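Local coordinates for protein pentafunctional AROM polypeptide (Schizosaccharomyces pombe, PDB 5SWV) that probably catalyses, through its type I dehydroquinase and shikimate dehydrogenase domains, the dehydration of 3-dehydroquinate and the NADPH-dependent reduction of 3-dehydroshikimate in the shikimate pathway, at residues I123-L126 / Y127-G131. Residues are numbered along the deposited sequence; the frame is centred on the assembly and turned at random.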
ATOM      1  N   ILE A 123      11.500   1.799  30.356  1.00 33.77           N
ATOM      2  CA  ILE A 123      12.014   1.649  29.004  1.00 34.15           C
ATOM      3  C   ILE A 123      12.597   0.260  28.801  1.00 34.45           C
ATOM      4  O   ILE A 123      12.327  -0.395  27.792  1.00 34.19           O
ATOM      5  CB  ILE A 123      13.088   2.709  28.681  1.00 34.43           C
ATOM      6  CG1 ILE A 123      12.453   4.090  28.594  1.00 34.05           C
ATOM      7  CG2 ILE A 123      13.765   2.406  27.351  1.00 34.46           C
ATOM      8  CD1 ILE A 123      13.469   5.200  28.614  1.00 34.40           C
ATOM      9  N   ASN A 124      13.396  -0.172  29.772  1.00 35.13           N
ATOM     10  CA  ASN A 124      13.995  -1.506  29.767  1.00 35.54           C
ATOM     11  C   ASN A 124      12.959  -2.634  29.777  1.00 36.16           C
ATOM     12  O   ASN A 124      13.027  -3.562  28.969  1.00 36.51           O
ATOM     13  CB  ASN A 124      14.910  -1.642  30.980  1.00 36.15           C
ATOM     14  CG  ASN A 124      15.783  -2.879  30.931  1.00 36.07           C
ATOM     15  OD1 ASN A 124      16.307  -3.261  29.888  1.00 36.57           O
ATOM     16  ND2 ASN A 124      15.973  -3.480  32.069  1.00 35.72           N
ATOM     17  N   ILE A 125      11.992  -2.552  30.685  1.00 36.06           N
ATOM     18  CA  ILE A 125      10.902  -3.522  30.702  1.00 35.90           C
ATOM     19  C   ILE A 125      10.210  -3.610  29.335  1.00 36.30           C
ATOM     20  O   ILE A 125       9.901  -4.704  28.872  1.00 36.17           O
ATOM     21  CB  ILE A 125       9.882  -3.179  31.786  1.00 35.71           C
ATOM     22  CG1 ILE A 125      10.484  -3.466  33.159  1.00 36.14           C
ATOM     23  CG2 ILE A 125       8.594  -3.975  31.609  1.00 35.53           C
ATOM     24  CD1 ILE A 125       9.766  -2.763  34.300  1.00 36.37           C
ATOM     25  N   LEU A 126       9.961  -2.471  28.696  1.00 36.80           N
ATOM     26  CA  LEU A 126       9.351  -2.478  27.370  1.00 37.32           C
ATOM     27  C   LEU A 126      10.304  -3.083  26.361  1.00 37.92           C
ATOM     28  O   LEU A 126       9.880  -3.835  25.495  1.00 38.43           O
ATOM     29  CB  LEU A 126       8.952  -1.076  26.919  1.00 37.48           C
ATOM     30  CG  LEU A 126       7.856  -0.375  27.737  1.00 38.01           C
ATOM     31  CD1 LEU A 126       7.819   1.127  27.433  1.00 37.58           C
ATOM     32  CD2 LEU A 126       6.492  -1.015  27.510  1.00 37.87           C
ATOM     33  N   TYR A 127      11.588  -2.755  26.468  1.00 38.80           N
ATOM     34  CA  TYR A 127      12.614  -3.355  25.599  1.00 39.24           C
ATOM     35  C   TYR A 127      12.666  -4.878  25.771  1.00 39.07           C
ATOM     36  O   TYR A 127      12.599  -5.612  24.789  1.00 39.06           O
ATOM     37  CB  TYR A 127      13.989  -2.723  25.867  1.00 40.04           C
ATOM     38  CG  TYR A 127      15.125  -3.399  25.145  1.00 40.90           C
ATOM     39  CD1 TYR A 127      15.343  -3.171  23.793  1.00 41.02           C
ATOM     40  CD2 TYR A 127      15.983  -4.276  25.814  1.00 41.85           C
ATOM     41  CE1 TYR A 127      16.380  -3.792  23.126  1.00 41.49           C
ATOM     42  CE2 TYR A 127      17.026  -4.901  25.150  1.00 42.01           C
ATOM     43  CZ  TYR A 127      17.211  -4.652  23.808  1.00 42.07           C
ATOM     44  OH  TYR A 127      18.227  -5.264  23.132  1.00 43.73           O
ATOM     45  N   GLN A 128      12.734  -5.348  27.015  1.00 39.02           N
ATOM     46  CA  GLN A 128      12.754  -6.790  27.291  1.00 38.81           C
ATOM     47  C   GLN A 128      11.552  -7.538  26.677  1.00 38.27           C
ATOM     48  O   GLN A 128      11.695  -8.683  26.301  1.00 37.80           O
ATOM     49  CB  GLN A 128      12.866  -7.085  28.800  1.00 39.16           C
ATOM     50  CG  GLN A 128      14.151  -6.606  29.491  1.00 40.08           C
ATOM     51  CD  GLN A 128      15.453  -7.119  28.858  1.00 40.58           C
ATOM     52  OE1 GLN A 128      15.515  -8.220  28.328  1.00 40.87           O
ATOM     53  NE2 GLN A 128      16.501  -6.310  28.926  1.00 40.76           N
ATOM     54  N   HIS A 129      10.393  -6.890  26.540  1.00 38.28           N
ATOM     55  CA  HIS A 129       9.196  -7.550  26.009  1.00 38.59           C
ATOM     56  C   HIS A 129       8.885  -7.233  24.554  1.00 39.53           C
ATOM     57  O   HIS A 129       7.817  -7.577  24.076  1.00 39.49           O
ATOM     58  CB  HIS A 129       7.992  -7.208  26.882  1.00 38.70           C
ATOM     59  CG  HIS A 129       8.103  -7.730  28.280  1.00 39.67           C
ATOM     60  ND1 HIS A 129       8.992  -7.210  29.201  1.00 40.01           N
ATOM     61  CD2 HIS A 129       7.453  -8.740  28.908  1.00 40.22           C
ATOM     62  CE1 HIS A 129       8.884  -7.877  30.336  1.00 40.85           C
ATOM     63  NE2 HIS A 129       7.958  -8.811  30.186  1.00 41.21           N
ATOM     64  N   LYS A 130       9.815  -6.631  23.823  1.00 41.35           N
ATOM     65  CA  LYS A 130       9.469  -6.110  22.509  1.00 43.03           C
ATOM     66  C   LYS A 130       9.059  -7.165  21.505  1.00 44.00           C
ATOM     67  O   LYS A 130       8.138  -6.926  20.733  1.00 44.53           O
ATOM     68  CB  LYS A 130      10.568  -5.217  21.940  1.00 44.35           C
ATOM     69  CG  LYS A 130      11.838  -5.905  21.480  1.00 46.20           C
ATOM     70  CD  LYS A 130      12.979  -4.891  21.468  1.00 48.03           C
ATOM     71  CE  LYS A 130      14.091  -5.201  20.476  1.00 49.23           C
ATOM     72  NZ  LYS A 130      14.683  -3.896  20.026  1.00 50.92           N
ATOM     73  N   GLY A 131       9.709  -8.329  21.519  1.00 45.68           N
ATOM     74  CA  GLY A 131       9.457  -9.359  20.497  1.00 46.16           C
ATOM     75  C   GLY A 131       9.834  -8.859  19.110  1.00 46.72           C
ATOM     76  O   GLY A 131      10.952  -8.398  18.905  1.00 46.66           O
TER
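Asn124 and Gln128 meet one helical turn apart through their side-chain amides. Gln128 NE2 donates to Asn124 OD1 at 3.2 Å. The bond is nearly straight at the hydrogen, 167°. OD1 lies close to the amide plane of Gln128, but NE2 is tilted out of the carbonyl plane of Asn124. The two amides are almost perpendicular, with planes 82° apart. Gln128 CG stands anti to its own carbonyl carbon, 3.3 Å from Asn124 O. From there the chain bends (chi2 -55°) and brings the amide to its partner. The same two residues are also joined through the backbone, Gln128 N donating to Asn124 O at 2.7 Å.

His129 turns its ring back to the helix end. Its edge meets the carbonyl of Ile125, and ND1 donates to Ile125 O at 2.7 Å. The oxygen sits a little out of the ring plane. The same oxygen accepts His129 N at 3.2 Å, so backbone and side chain of one residue grip it together. The side chains of Ile125 and His129 run alongside each other, and Ile125 CG2 lies 4.1 Å from His129 ND1 and CE1. Leu126 and His129 also touch helix 94-106.

His129 is the first residue to leave helical geometry. Lys130 pairs with Asp166 in a salt bridge. This is the C-terminal end of helix 120-128, where the imidazole supplies an extra donor to a last-turn carbonyl. The helix links parallel strands 111-115 and 134-140 in a beta-alpha-beta unit of the type I dehydroquinase TIM barrel.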